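PDB 2HKE: diphosphomevalonate decarboxylase, putative from Trypanosoma brucei, which probably catalyses the ATP-dependent decarboxylation of (R)-5-diphosphomevalonate to isopentenyl diphosphate, a precursor of sterols and other isoprenoids. Local coordinates for residues E182-C187 against V302-L307; R274-Y279 against T286-T291; L307-A312 against V339-E344; M315-T320 against K346-H351. The protein carries 1 engineered substitution. All coordinates share one frame; numbering follows the deposited sequence.

In the fold
Followed from the N terminus, residues 182-187 open contact 1, which closes some 115 residues later at 302-307 by pairing strands 183-189 and 298-303. Contact 2 is nested inside that long, mostly helical excursion and closes a short loop between helix 267-283 and strand 288-291, the next neighbour of 298-303 in the same sheet. Contacts 3 and 4 follow; both start on helix 307-317 and end in the loop after helix 330-338, and their segments alternate along the chain, so they cross. Leu307 belongs to contacts 1 and 3. Val302 packs on Leu288 to join contacts 1 and 2, while one sulfate ion lies against contacts 2 and 4.

Contact 1 of 4, residues E182-C187 against V302-L307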
loop_
_atom_site.group_PDB
_atom_site.type_symbol
_atom_site.label_atom_id
_atom_site.label_comp_id
_atom_site.label_asym_id
_atom_site.label_seq_id
_atom_site.Cartn_x
_atom_site.Cartn_y
_atom_site.Cartn_z
ATOM N N GLU A 182 -6.782 -10.847 14.794
ATOM C CA GLU A 182 -7.952 -10.021 15.042
ATOM C C GLU A 182 -7.986 -8.725 14.237
ATOM O O GLU A 182 -9.055 -8.211 13.921
ATOM C CB GLU A 182 -8.076 -9.681 16.493
ATOM C CG GLU A 182 -8.273 -10.872 17.354
ATOM C CD GLU A 182 -6.964 -11.544 17.845
ATOM O OE1 GLU A 182 -5.808 -11.263 17.392
ATOM O OE2 GLU A 182 -7.125 -12.404 18.738
ATOM N N ILE A 183 -6.829 -8.194 13.921
ATOM C CA ILE A 183 -6.795 -6.869 13.254
ATOM C C ILE A 183 -7.217 -7.020 11.797
ATOM O O ILE A 183 -6.849 -7.978 11.046
ATOM C CB ILE A 183 -5.447 -6.114 13.579
ATOM C CG1 ILE A 183 -5.591 -4.580 13.328
ATOM C CG2 ILE A 183 -4.346 -6.774 12.886
ATOM C CD1 ILE A 183 -4.519 -3.775 13.952
ATOM N N GLN A 184 -8.076 -6.094 11.373
ATOM C CA GLN A 184 -8.650 -6.137 10.042
ATOM C C GLN A 184 -8.427 -4.813 9.381
ATOM O O GLN A 184 -8.310 -3.805 10.075
ATOM C CB GLN A 184 -10.165 -6.349 10.113
ATOM C CG GLN A 184 -10.627 -7.650 10.776
ATOM C CD GLN A 184 -10.132 -8.905 10.086
ATOM O OE1 GLN A 184 -10.422 -9.136 8.932
ATOM N NE2 GLN A 184 -9.430 -9.771 10.832
ATOM N N VAL A 185 -8.381 -4.820 8.054
ATOM C CA VAL A 185 -8.181 -3.588 7.285
ATOM C C VAL A 185 -9.367 -3.385 6.354
ATOM O O VAL A 185 -9.840 -4.350 5.713
ATOM C CB VAL A 185 -6.930 -3.681 6.408
ATOM C CG1 VAL A 185 -6.716 -2.364 5.613
ATOM C CG2 VAL A 185 -5.708 -4.019 7.262
ATOM N N MET A 186 -9.844 -2.151 6.250
ATOM C CA MET A 186 -10.824 -1.842 5.211
ATOM C C MET A 186 -10.352 -0.681 4.404
ATOM O O MET A 186 -9.449 0.034 4.803
ATOM C CB MET A 186 -12.201 -1.619 5.807
ATOM C CG MET A 186 -12.812 -2.818 6.543
ATOM S SD MET A 186 -14.491 -2.496 7.120
ATOM C CE MET A 186 -14.278 -1.400 8.530
ATOM N N CYS A 187 -10.902 -0.530 3.211
ATOM C CA CYS A 187 -10.675 0.677 2.429
ATOM C C CYS A 187 -12.056 1.167 1.935
ATOM O O CYS A 187 -12.728 0.478 1.180
ATOM C CB CYS A 187 -9.756 0.416 1.297
ATOM S SG CYS A 187 -9.354 1.933 0.400
ATOM N N VAL A 302 -9.486 -1.941 12.295
ATOM C CA VAL A 302 -10.482 -2.259 13.301
ATOM C C VAL A 302 -10.273 -3.707 13.695
ATOM O O VAL A 302 -9.802 -4.493 12.882
ATOM C CB VAL A 302 -11.914 -2.062 12.713
ATOM C CG1 VAL A 302 -12.173 -3.011 11.539
ATOM C CG2 VAL A 302 -13.000 -2.208 13.804
ATOM N N LEU A 303 -10.540 -4.062 14.943
ATOM C CA LEU A 303 -10.516 -5.495 15.307
ATOM C C LEU A 303 -11.748 -6.190 14.780
ATOM O O LEU A 303 -12.813 -5.593 14.714
ATOM C CB LEU A 303 -10.442 -5.653 16.807
ATOM C CG LEU A 303 -9.158 -5.097 17.442
ATOM C CD1 LEU A 303 -9.058 -5.428 18.979
ATOM C CD2 LEU A 303 -7.866 -5.524 16.702
ATOM N N LYS A 304 -11.611 -7.480 14.447
ATOM C CA LYS A 304 -12.724 -8.279 13.922
ATOM C C LYS A 304 -14.027 -8.170 14.710
ATOM O O LYS A 304 -15.093 -7.967 14.137
ATOM C CB LYS A 304 -12.272 -9.737 13.827
ATOM C CG LYS A 304 -13.092 -10.541 12.873
ATOM C CD LYS A 304 -12.469 -11.894 12.506
ATOM C CE LYS A 304 -13.443 -12.525 11.487
ATOM N NZ LYS A 304 -13.321 -14.028 11.131
ATOM N N GLU A 305 -13.946 -8.325 16.024
ATOM C CA GLU A 305 -15.112 -8.190 16.934
ATOM C C GLU A 305 -15.877 -6.868 16.758
ATOM O O GLU A 305 -17.113 -6.798 16.924
ATOM C CB GLU A 305 -14.685 -8.405 18.396
ATOM C CG GLU A 305 -13.734 -7.358 18.919
ATOM C CD GLU A 305 -12.915 -7.824 20.145
ATOM O OE1 GLU A 305 -13.548 -8.190 21.191
ATOM O OE2 GLU A 305 -11.648 -7.863 20.031
ATOM N N ASP A 306 -15.144 -5.810 16.408
ATOM C CA ASP A 306 -15.707 -4.480 16.336
ATOM C C ASP A 306 -16.136 -4.119 14.921
ATOM O O ASP A 306 -16.771 -3.098 14.721
ATOM C CB ASP A 306 -14.671 -3.462 16.800
ATOM C CG ASP A 306 -14.457 -3.486 18.316
ATOM O OD1 ASP A 306 -15.417 -3.842 19.034
ATOM O OD2 ASP A 306 -13.341 -3.151 18.795
ATOM N N LEU A 307 -15.813 -4.944 13.948
ATOM C CA LEU A 307 -15.950 -4.541 12.562
ATOM C C LEU A 307 -17.426 -4.410 12.166
ATOM O O LEU A 307 -17.759 -3.470 11.469
ATOM C CB LEU A 307 -15.188 -5.477 11.635
ATOM C CG LEU A 307 -15.177 -5.104 10.135
ATOM C CD1 LEU A 307 -13.857 -5.540 9.454
ATOM C CD2 LEU A 307 -16.401 -5.552 9.341
#
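Met186 and Leu307 reach toward each other tip to tip: SD of Met186 lies 3.9 Å from CD1 of Leu307. The leucine branch is placed there by a first torsion that sets CG anti to its backbone N (chi1 -176°). The methionine runs extended as far as SD and then bends at chi3 (-74°), which turns its methyl CE aside to 4.0 Å from CG1 of Val302. CD1 of Leu307 also lies 3.8 Å from CB of Gln184, whose side chain bends and crosses that of Lys304 at a slant, with CG over the lysine backbone N and CA. The polar end of Gln184 has a weak bond to Gln361, and the Lys304 ammonium forms a salt bridge with Asp329. Beneath these side chains lies an antiparallel pairing of strands 183-189 and 298-303, inner strands of the five-stranded mixed sheet in the C-terminal domain, a member of the GHMP C-terminal clan. Gln184 and Val302 are the hydrogen-bonded pair, with Gln184 N to Val302 O at 2.8 Å and Val302 N to Gln184 O at 3.1 Å. Ladder bonding continues past the last strand residue, where Lys304 N donates to Glu182 O at 2.7 Å as the chain turns toward helix 307-317. Ile183 and Leu303 form the adjoining non-hydrogen-bonded pair. They face the side of the sheet opposite Gln184 and Val302, and there CD2 of Leu303 slants across to within 4.0 Å of CB of Ile183.

Contact 2 of 4, residues R274-Y279 against T286-T291; sequences RLVKAY and TALAYT. With SO4 (sulfate ion), chain D.
Val276 meets Leu288 and Tyr290 where strand 288-291 runs back along helix 267-283 in the C-terminal domain of the GHMP clan. The axes of the short segments 274-279 and 288-291 approach to 8.3 Å at 161°, nearly antiparallel, and Leu288 and Tyr290 start toward the helix. From CB outward, Val276 is wedged between two strand residues. CB lies in the plane of the Tyr290 ring, at its edge, 3.9 Å from CD2. The first torsion (chi1 169°) carries CG1 past the same edge to 3.3 Å from the carbonyl O of Leu288, a van der Waals approach of a methyl to an oxygen that also accepts a bond from Asn280. CG2 goes the other way, to 3.9 Å from CD2 of Leu288, and the two side chains cross at about a right angle. One helical turn on, the Tyr279 ring lies obliquely to Leu288, its CD2 4.1 Å from CD2 of that leucine. On the outer side of the helix, Arg274 holds a sulfate ion, with NE 3.0 Å from O4. At the Tyr290 end, the extended Lys277 chain brings CE to the ring edge, 3.4 Å from OH, the hydroxyl that is bonded to Asp249 OD1.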
loop_
_atom_site.group_PDB
_atom_site.type_symbol
_atom_site.label_atom_id
_atom_site.label_comp_id
_atom_site.label_asym_id
_atom_site.label_seq_id
_atom_site.Cartn_x
_atom_site.Cartn_y
_atom_site.Cartn_z
ATOM N N ARG A 274 -13.868 12.970 10.670
ATOM C CA ARG A 274 -14.785 13.404 11.708
ATOM C C ARG A 274 -15.645 12.268 12.233
ATOM O O ARG A 274 -15.879 12.195 13.458
ATOM C CB ARG A 274 -15.687 14.544 11.211
ATOM C CG ARG A 274 -14.907 15.758 10.864
ATOM C CD ARG A 274 -15.746 17.043 10.933
ATOM N NE ARG A 274 -17.028 16.911 10.257
ATOM C CZ ARG A 274 -17.202 17.016 8.949
ATOM N NH1 ARG A 274 -16.177 17.264 8.162
ATOM N NH2 ARG A 274 -18.422 16.895 8.435
ATOM N N LEU A 275 -16.108 11.401 11.326
ATOM C CA LEU A 275 -16.975 10.271 11.687
ATOM C C LEU A 275 -16.250 9.249 12.569
ATOM O O LEU A 275 -16.776 8.787 13.615
ATOM C CB LEU A 275 -17.481 9.603 10.416
ATOM C CG LEU A 275 -18.478 8.470 10.573
ATOM C CD1 LEU A 275 -19.627 8.795 11.558
ATOM C CD2 LEU A 275 -19.010 8.102 9.212
ATOM N N VAL A 276 -15.046 8.887 12.180
ATOM C CA VAL A 276 -14.291 7.943 12.993
ATOM C C VAL A 276 -14.088 8.534 14.374
ATOM O O VAL A 276 -14.268 7.844 15.390
ATOM C CB VAL A 276 -12.951 7.589 12.338
ATOM C CG1 VAL A 276 -12.049 6.815 13.291
ATOM C CG2 VAL A 276 -13.235 6.869 11.019
ATOM N N LYS A 277 -13.680 9.804 14.432
ATOM C CA LYS A 277 -13.463 10.459 15.715
ATOM C C LYS A 277 -14.714 10.479 16.585
ATOM O O LYS A 277 -14.659 10.204 17.794
ATOM C CB LYS A 277 -12.962 11.889 15.499
ATOM C CG LYS A 277 -11.519 11.930 15.036
ATOM C CD LYS A 277 -11.101 13.376 14.795
ATOM C CE LYS A 277 -9.642 13.460 14.411
ATOM N NZ LYS A 277 -9.304 14.878 14.104
ATOM N N ALA A 278 -15.842 10.807 15.966
ATOM C CA ALA A 278 -17.127 10.899 16.668
ATOM C C ALA A 278 -17.589 9.530 17.147
ATOM O O ALA A 278 -18.152 9.397 18.221
ATOM C CB ALA A 278 -18.184 11.488 15.760
ATOM N N TYR A 279 -17.320 8.499 16.355
ATOM C CA TYR A 279 -17.630 7.125 16.764
ATOM C C TYR A 279 -16.821 6.720 17.976
ATOM O O TYR A 279 -17.351 6.205 18.928
ATOM C CB TYR A 279 -17.341 6.184 15.615
ATOM C CG TYR A 279 -17.652 4.738 15.888
ATOM C CD1 TYR A 279 -18.937 4.349 16.239
ATOM C CD2 TYR A 279 -16.673 3.767 15.785
ATOM C CE1 TYR A 279 -19.231 3.039 16.450
ATOM C CE2 TYR A 279 -16.960 2.426 16.021
ATOM C CZ TYR A 279 -18.242 2.081 16.349
ATOM O OH TYR A 279 -18.545 0.742 16.593
ATOM N N THR A 286 -10.911 4.077 21.506
ATOM C CA THR A 286 -10.422 4.063 20.125
ATOM C C THR A 286 -10.688 2.666 19.541
ATOM O O THR A 286 -9.881 1.750 19.674
ATOM C CB THR A 286 -8.989 4.447 20.060
ATOM O OG1 THR A 286 -8.806 5.744 20.699
ATOM C CG2 THR A 286 -8.535 4.532 18.548
ATOM N N ALA A 287 -11.879 2.529 18.962
ATOM C CA ALA A 287 -12.309 1.290 18.347
ATOM C C ALA A 287 -11.933 1.188 16.867
ATOM O O ALA A 287 -11.925 0.092 16.266
ATOM C CB ALA A 287 -13.825 1.132 18.550
ATOM N N LEU A 288 -11.674 2.333 16.245
ATOM C CA LEU A 288 -11.619 2.421 14.771
ATOM C C LEU A 288 -10.546 3.443 14.446
ATOM O O LEU A 288 -10.495 4.481 15.083
ATOM C CB LEU A 288 -12.993 2.831 14.186
ATOM C CG LEU A 288 -13.162 2.905 12.676
ATOM C CD1 LEU A 288 -12.860 1.500 11.983
ATOM C CD2 LEU A 288 -14.572 3.405 12.289
ATOM N N ALA A 289 -9.665 3.127 13.490
ATOM C CA ALA A 289 -8.638 4.041 13.037
ATOM C C ALA A 289 -8.756 4.270 11.562
ATOM O O ALA A 289 -9.149 3.360 10.812
ATOM C CB ALA A 289 -7.211 3.482 13.330
ATOM N N TYR A 290 -8.448 5.502 11.136
ATOM C CA TYR A 290 -8.354 5.870 9.706
ATOM C C TYR A 290 -6.876 6.071 9.335
ATOM O O TYR A 290 -6.043 6.410 10.181
ATOM C CB TYR A 290 -9.155 7.136 9.389
ATOM C CG TYR A 290 -8.716 8.349 10.153
ATOM C CD1 TYR A 290 -7.537 9.045 9.792
ATOM C CD2 TYR A 290 -9.435 8.781 11.285
ATOM C CE1 TYR A 290 -7.110 10.147 10.573
ATOM C CE2 TYR A 290 -9.029 9.879 12.026
ATOM C CZ TYR A 290 -7.879 10.568 11.652
ATOM O OH TYR A 290 -7.500 11.644 12.442
ATOM N N THR A 291 -6.585 5.886 8.048
ATOM C CA THR A 291 -5.391 6.428 7.459
ATOM C C THR A 291 -5.656 6.732 5.995
ATOM O O THR A 291 -6.379 6.001 5.345
ATOM C CB THR A 291 -4.157 5.555 7.674
ATOM O OG1 THR A 291 -3.005 6.313 7.323
ATOM C CG2 THR A 291 -4.176 4.293 6.817
HETATM S S SO4 D . -19.856 17.710 12.369
HETATM O O1 SO4 D . -19.766 19.164 12.374
HETATM O O2 SO4 D . -20.933 17.297 13.243
HETATM O O3 SO4 D . -20.097 17.278 10.989
HETATM O O4 SO4 D . -18.573 17.196 12.829
#

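Contact 3 of 4, residues L307-A312 against V339-E344; sequences LPEAVA and VSLPDE
Apolar contacts carry most of the junction between Ala312, Pro308 and the chain that leaves helix 330-338. Val339 straddles one turn of helix 307-317. Its first torsion (chi1 173°) spreads the two methyls to different helix residues: CG1 lies 3.6 Å from CB of Ala312, whereas CG2 comes 3.5 Å from CB of Pro308, four residues earlier on the same helix face. Ala312 CB is therefore held between two loop residues, since CD1 of Leu341 approaches it at 3.9 Å.

A second kind of contact sets methyl groups against helix carbonyls. The two branches of Leu341 divide between successive turns: CD1 stands 3.9 Å from Glu309 O, and CD2 stands 3.8 Å from Ala312 O. Both are van der Waals approaches.

The third group concerns the aliphatic part of Glu309 and its charge. This chain is extended as far as the carboxylate and crosses Leu341 at about a right angle, with CG 4.1 Å from CD1 of that leucine. Farther out, OE2 is 4.2 Å from CD of Pro342, again only a packing contact. The carboxylate finds its polar partners on helix 267-283, where OE1 forms a salt bridge with Lys283 and a probable, unusually short hydrogen bond with the hydroxyl of Tyr279; the lysine would be expected to stabilise its negative charge.

Taken together, the geometry is that of an irregular segment laid over the outer side of a helix near its N-terminal end, with small and branched residues filling the join. Here it ties the first turns of helix 307-317 to the exit from helix 330-338, at the surface of the C-terminal domain.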
loop_
_atom_site.group_PDB
_atom_site.type_symbol
_atom_site.label_atom_id
_atom_site.label_comp_id
_atom_site.label_asym_id
_atom_site.label_seq_id
_atom_site.Cartn_x
_atom_site.Cartn_y
_atom_site.Cartn_z
ATOM N N LEU A 307 -15.813 -4.944 13.948
ATOM C CA LEU A 307 -15.950 -4.541 12.562
ATOM C C LEU A 307 -17.426 -4.410 12.166
ATOM O O LEU A 307 -17.759 -3.470 11.469
ATOM C CB LEU A 307 -15.188 -5.477 11.635
ATOM C CG LEU A 307 -15.177 -5.104 10.135
ATOM C CD1 LEU A 307 -13.857 -5.540 9.454
ATOM C CD2 LEU A 307 -16.401 -5.552 9.341
ATOM N N PRO A 308 -18.290 -5.398 12.496
ATOM C CA PRO A 308 -19.691 -5.257 12.047
ATOM C C PRO A 308 -20.353 -3.987 12.488
ATOM O O PRO A 308 -21.013 -3.326 11.630
ATOM C CB PRO A 308 -20.366 -6.504 12.631
ATOM C CG PRO A 308 -19.179 -7.523 12.538
ATOM C CD PRO A 308 -18.118 -6.693 13.164
ATOM N N GLU A 309 -20.174 -3.598 13.750
ATOM C CA GLU A 309 -20.780 -2.354 14.229
ATOM C C GLU A 309 -20.189 -1.188 13.497
ATOM O O GLU A 309 -20.921 -0.264 13.115
ATOM C CB GLU A 309 -20.587 -2.124 15.723
ATOM C CG GLU A 309 -21.417 -0.947 16.277
ATOM C CD GLU A 309 -21.239 -0.747 17.750
ATOM O OE1 GLU A 309 -20.234 -0.092 18.147
ATOM O OE2 GLU A 309 -22.089 -1.275 18.509
ATOM N N ALA A 310 -18.867 -1.200 13.341
ATOM C CA ALA A 310 -18.186 -0.100 12.647
ATOM C C ALA A 310 -18.735 0.095 11.226
ATOM O O ALA A 310 -19.021 1.216 10.810
ATOM C CB ALA A 310 -16.612 -0.324 12.682
ATOM N N VAL A 311 -18.892 -0.992 10.484
ATOM C CA VAL A 311 -19.374 -0.939 9.135
ATOM C C VAL A 311 -20.858 -0.511 9.108
ATOM O O VAL A 311 -21.239 0.330 8.272
ATOM C CB VAL A 311 -19.132 -2.243 8.394
ATOM C CG1 VAL A 311 -19.809 -2.206 7.013
ATOM C CG2 VAL A 311 -17.634 -2.538 8.298
ATOM N N ALA A 312 -21.655 -1.010 10.054
ATOM C CA ALA A 312 -23.057 -0.554 10.200
ATOM C C ALA A 312 -23.122 0.963 10.424
ATOM O O ALA A 312 -23.977 1.663 9.837
ATOM C CB ALA A 312 -23.776 -1.278 11.372
ATOM N N VAL A 339 -26.396 -6.711 11.905
ATOM C CA VAL A 339 -26.243 -5.737 12.980
ATOM C C VAL A 339 -27.486 -4.871 13.113
ATOM O O VAL A 339 -28.003 -4.361 12.118
ATOM C CB VAL A 339 -25.017 -4.807 12.753
ATOM C CG1 VAL A 339 -24.943 -3.646 13.799
ATOM C CG2 VAL A 339 -23.773 -5.626 12.789
ATOM N N SER A 340 -27.929 -4.686 14.358
ATOM C CA SER A 340 -28.917 -3.706 14.679
ATOM C C SER A 340 -28.183 -2.525 15.314
ATOM O O SER A 340 -27.826 -2.567 16.468
ATOM C CB SER A 340 -29.943 -4.267 15.656
ATOM O OG SER A 340 -31.003 -3.348 15.768
ATOM N N LEU A 341 -27.943 -1.490 14.543
ATOM C CA LEU A 341 -27.077 -0.394 15.007
ATOM C C LEU A 341 -27.809 0.426 16.051
ATOM O O LEU A 341 -28.917 0.878 15.804
ATOM C CB LEU A 341 -26.705 0.534 13.867
ATOM C CG LEU A 341 -25.722 1.664 14.196
ATOM C CD1 LEU A 341 -24.423 1.038 14.391
ATOM C CD2 LEU A 341 -25.655 2.741 13.122
ATOM N N PRO A 342 -27.212 0.601 17.209
ATOM C CA PRO A 342 -27.761 1.502 18.220
ATOM C C PRO A 342 -27.951 2.914 17.726
ATOM O O PRO A 342 -27.120 3.450 16.980
ATOM C CB PRO A 342 -26.708 1.500 19.300
ATOM C CG PRO A 342 -26.018 0.187 19.141
ATOM C CD PRO A 342 -26.009 -0.095 17.685
ATOM N N ASP A 343 -29.021 3.560 18.209
ATOM C CA ASP A 343 -29.348 4.889 17.748
ATOM C C ASP A 343 -28.247 5.894 18.028
ATOM O O ASP A 343 -28.122 6.845 17.282
ATOM C CB ASP A 343 -30.644 5.365 18.439
ATOM C CG ASP A 343 -31.687 5.748 17.456
ATOM O OD1 ASP A 343 -31.413 6.656 16.632
ATOM O OD2 ASP A 343 -32.776 5.112 17.481
ATOM N N GLU A 344 -27.480 5.690 19.100
ATOM C CA GLU A 344 -26.355 6.551 19.474
ATOM C C GLU A 344 -25.320 6.706 18.353
ATOM O O GLU A 344 -24.604 7.704 18.321
ATOM C CB GLU A 344 -25.615 6.047 20.711
ATOM C CG GLU A 344 -25.278 4.569 20.688
ATOM C CD GLU A 344 -24.576 4.009 21.930
ATOM O OE1 GLU A 344 -23.986 4.769 22.738
ATOM O OE2 GLU A 344 -24.598 2.738 22.073
#

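Contact 4 of 4, residues M315-T320 against K346-H351. With SO4 (sulfate ion), chain D.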
loop_
_atom_site.group_PDB
_atom_site.type_symbol
_atom_site.label_atom_id
_atom_site.label_comp_id
_atom_site.label_asym_id
_atom_site.label_seq_id
_atom_site.Cartn_x
_atom_site.Cartn_y
_atom_site.Cartn_z
ATOM N N MET A 315 -22.454 2.878 7.233
ATOM C CA MET A 315 -23.587 2.817 6.276
ATOM C C MET A 315 -24.718 3.765 6.603
ATOM O O MET A 315 -25.518 4.091 5.732
ATOM C CB MET A 315 -24.123 1.418 6.200
ATOM C CG MET A 315 -23.143 0.413 5.567
ATOM S SD MET A 315 -22.576 0.806 3.929
ATOM C CE MET A 315 -21.051 1.735 4.164
ATOM N N GLU A 316 -24.811 4.161 7.855
ATOM C CA GLU A 316 -25.768 5.167 8.239
ATOM C C GLU A 316 -25.415 6.528 7.651
ATOM O O GLU A 316 -26.270 7.342 7.439
ATOM C CB GLU A 316 -25.849 5.203 9.737
ATOM C CG GLU A 316 -26.487 3.974 10.219
ATOM C CD GLU A 316 -28.002 3.933 9.988
ATOM O OE1 GLU A 316 -28.647 5.014 9.928
ATOM O OE2 GLU A 316 -28.519 2.802 9.903
ATOM N N HIS A 317 -24.131 6.758 7.409
ATOM C CA HIS A 317 -23.643 8.062 6.973
ATOM C C HIS A 317 -23.253 8.039 5.518
ATOM O O HIS A 317 -23.334 9.063 4.807
ATOM C CB HIS A 317 -22.430 8.447 7.844
ATOM C CG HIS A 317 -22.758 8.574 9.298
ATOM N ND1 HIS A 317 -22.818 7.503 10.149
ATOM C CD2 HIS A 317 -23.058 9.652 10.043
ATOM C CE1 HIS A 317 -23.137 7.911 11.359
ATOM N NE2 HIS A 317 -23.305 9.216 11.314
ATOM N N PHE A 318 -22.745 6.904 5.074
ATOM C CA PHE A 318 -22.359 6.700 3.662
ATOM C C PHE A 318 -23.025 5.427 3.132
ATOM O O PHE A 318 -22.368 4.423 2.918
ATOM C CB PHE A 318 -20.847 6.579 3.536
ATOM C CG PHE A 318 -20.096 7.831 3.857
ATOM C CD1 PHE A 318 -19.653 8.080 5.137
ATOM C CD2 PHE A 318 -19.840 8.762 2.864
ATOM C CE1 PHE A 318 -18.962 9.269 5.425
ATOM C CE2 PHE A 318 -19.134 9.929 3.134
ATOM C CZ PHE A 318 -18.695 10.171 4.422
ATOM N N PRO A 319 -24.361 5.459 2.912
ATOM C CA PRO A 319 -25.092 4.251 2.570
ATOM C C PRO A 319 -24.618 3.720 1.260
ATOM O O PRO A 319 -24.690 4.410 0.230
ATOM C CB PRO A 319 -26.553 4.726 2.495
ATOM C CG PRO A 319 -26.545 6.041 3.196
ATOM C CD PRO A 319 -25.245 6.636 2.997
ATOM N N THR A 320 -24.122 2.495 1.301
ATOM C CA THR A 320 -23.465 1.876 0.181
ATOM C C THR A 320 -24.082 0.487 -0.067
ATOM O O THR A 320 -24.138 -0.346 0.840
ATOM C CB THR A 320 -21.970 1.691 0.452
ATOM O OG1 THR A 320 -21.391 2.962 0.827
ATOM C CG2 THR A 320 -21.256 1.060 -0.792
ATOM N N LYS A 346 -25.980 6.848 15.077
ATOM C CA LYS A 346 -26.559 7.427 13.904
ATOM C C LYS A 346 -26.378 8.933 14.105
ATOM O O LYS A 346 -26.306 9.434 15.244
ATOM C CB LYS A 346 -28.039 7.043 13.761
ATOM C CG LYS A 346 -28.293 5.566 13.643
ATOM C CD LYS A 346 -29.785 5.242 13.755
ATOM C CE LYS A 346 -30.008 3.722 13.822
ATOM N NZ LYS A 346 -31.444 3.400 13.672
ATOM N N LYS A 347 -26.283 9.640 13.000
ATOM C CA LYS A 347 -26.120 11.078 12.990
ATOM C C LYS A 347 -24.963 11.517 13.892
ATOM O O LYS A 347 -25.129 12.354 14.790
ATOM C CB LYS A 347 -27.464 11.767 13.352
ATOM C CG LYS A 347 -28.563 11.541 12.297
ATOM C CD LYS A 347 -28.329 12.398 11.007
ATOM C CE LYS A 347 -29.319 12.036 9.823
ATOM N NZ LYS A 347 -29.434 10.557 9.474
ATOM N N LEU A 348 -23.781 10.973 13.633
ATOM C CA LEU A 348 -22.607 11.332 14.421
ATOM C C LEU A 348 -21.931 12.581 13.868
ATOM O O LEU A 348 -21.157 13.202 14.548
ATOM C CB LEU A 348 -21.613 10.169 14.459
ATOM C CG LEU A 348 -22.086 8.896 15.165
ATOM C CD1 LEU A 348 -21.059 7.785 15.011
ATOM C CD2 LEU A 348 -22.372 9.169 16.633
ATOM N N ILE A 349 -22.115 12.805 12.568
ATOM C CA ILE A 349 -21.618 13.981 11.857
ATOM C C ILE A 349 -22.726 14.542 10.995
ATOM O O ILE A 349 -23.709 13.866 10.730
ATOM C CB ILE A 349 -20.384 13.688 10.953
ATOM C CG1 ILE A 349 -20.716 12.706 9.829
ATOM C CG2 ILE A 349 -19.206 13.215 11.836
ATOM C CD1 ILE A 349 -19.638 12.613 8.727
ATOM N N ASP A 350 -22.500 15.764 10.532
ATOM C CA ASP A 350 -23.315 16.429 9.550
ATOM C C ASP A 350 -22.561 16.400 8.220
ATOM O O ASP A 350 -21.562 17.102 8.070
ATOM C CB ASP A 350 -23.503 17.908 9.997
ATOM C CG ASP A 350 -24.354 18.720 9.039
ATOM O OD1 ASP A 350 -25.019 18.136 8.127
ATOM O OD2 ASP A 350 -24.360 19.976 9.221
ATOM N N HIS A 351 -23.026 15.582 7.276
ATOM C CA HIS A 351 -22.412 15.495 5.955
ATOM C C HIS A 351 -23.435 14.882 5.017
ATOM O O HIS A 351 -24.202 13.983 5.431
ATOM C CB HIS A 351 -21.131 14.625 5.989
ATOM C CG HIS A 351 -20.358 14.631 4.710
ATOM N ND1 HIS A 351 -19.569 15.696 4.341
ATOM C CD2 HIS A 351 -20.190 13.687 3.745
ATOM C CE1 HIS A 351 -18.979 15.428 3.186
ATOM N NE2 HIS A 351 -19.332 14.215 2.805
HETATM S S SO4 D . -19.856 17.710 12.369
HETATM O O1 SO4 D . -19.766 19.164 12.374
HETATM O O2 SO4 D . -20.933 17.297 13.243
HETATM O O3 SO4 D . -20.097 17.278 10.989
HETATM O O4 SO4 D . -18.573 17.196 12.829
HETATM O O HOH W 1 -26.741 9.510 9.697
HETATM O O HOH W 2 -28.869 7.675 10.354
HETATM O O HOH W 3 -23.582 11.342 6.342
#
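With CG of His317 turned anti to its carbonyl carbon (chi1 -62°), the imidazole swings across to residues 347-349, and NE2 accepts the backbone N-H of Leu348. That bond is 2.9 Å long, nearly straight (170° at the hydrogen) and lies in the ring plane. ND1 is bonded to the main-chain O of Met313, which fits a neutral ring carrying its proton there; the two bonds fix the ring's rotation. Leu348 CB packs 3.7 Å from NE2, and Ile349 CG1 approaches CD2 of the imidazole at 3.9 Å. Beyond it, Phe318 and His351 meet obliquely, their centroids 5.7 Å apart and planes at 42°, while His351 NE2 is tied to Asp268.

Water extends the grip. One molecule donates to both His317 O, at 2.8 Å, and His351 O, at 2.9 Å; another joins Glu316 O to Lys347 NZ. Glu316 and Lys346 cross at a slant through their aliphatic parts, OE1 lying 3.8 Å from CG of the lysine. At the outer end, Asp350 N donates to sulfate O3 at 2.9 Å.

A side chain-to-main chain bond from His317, near the C-terminal end of helix 307-317, thus fastens the irregular loop 346-351, which also packs against helix 267-283, in the C-terminal domain of the GHMP clan.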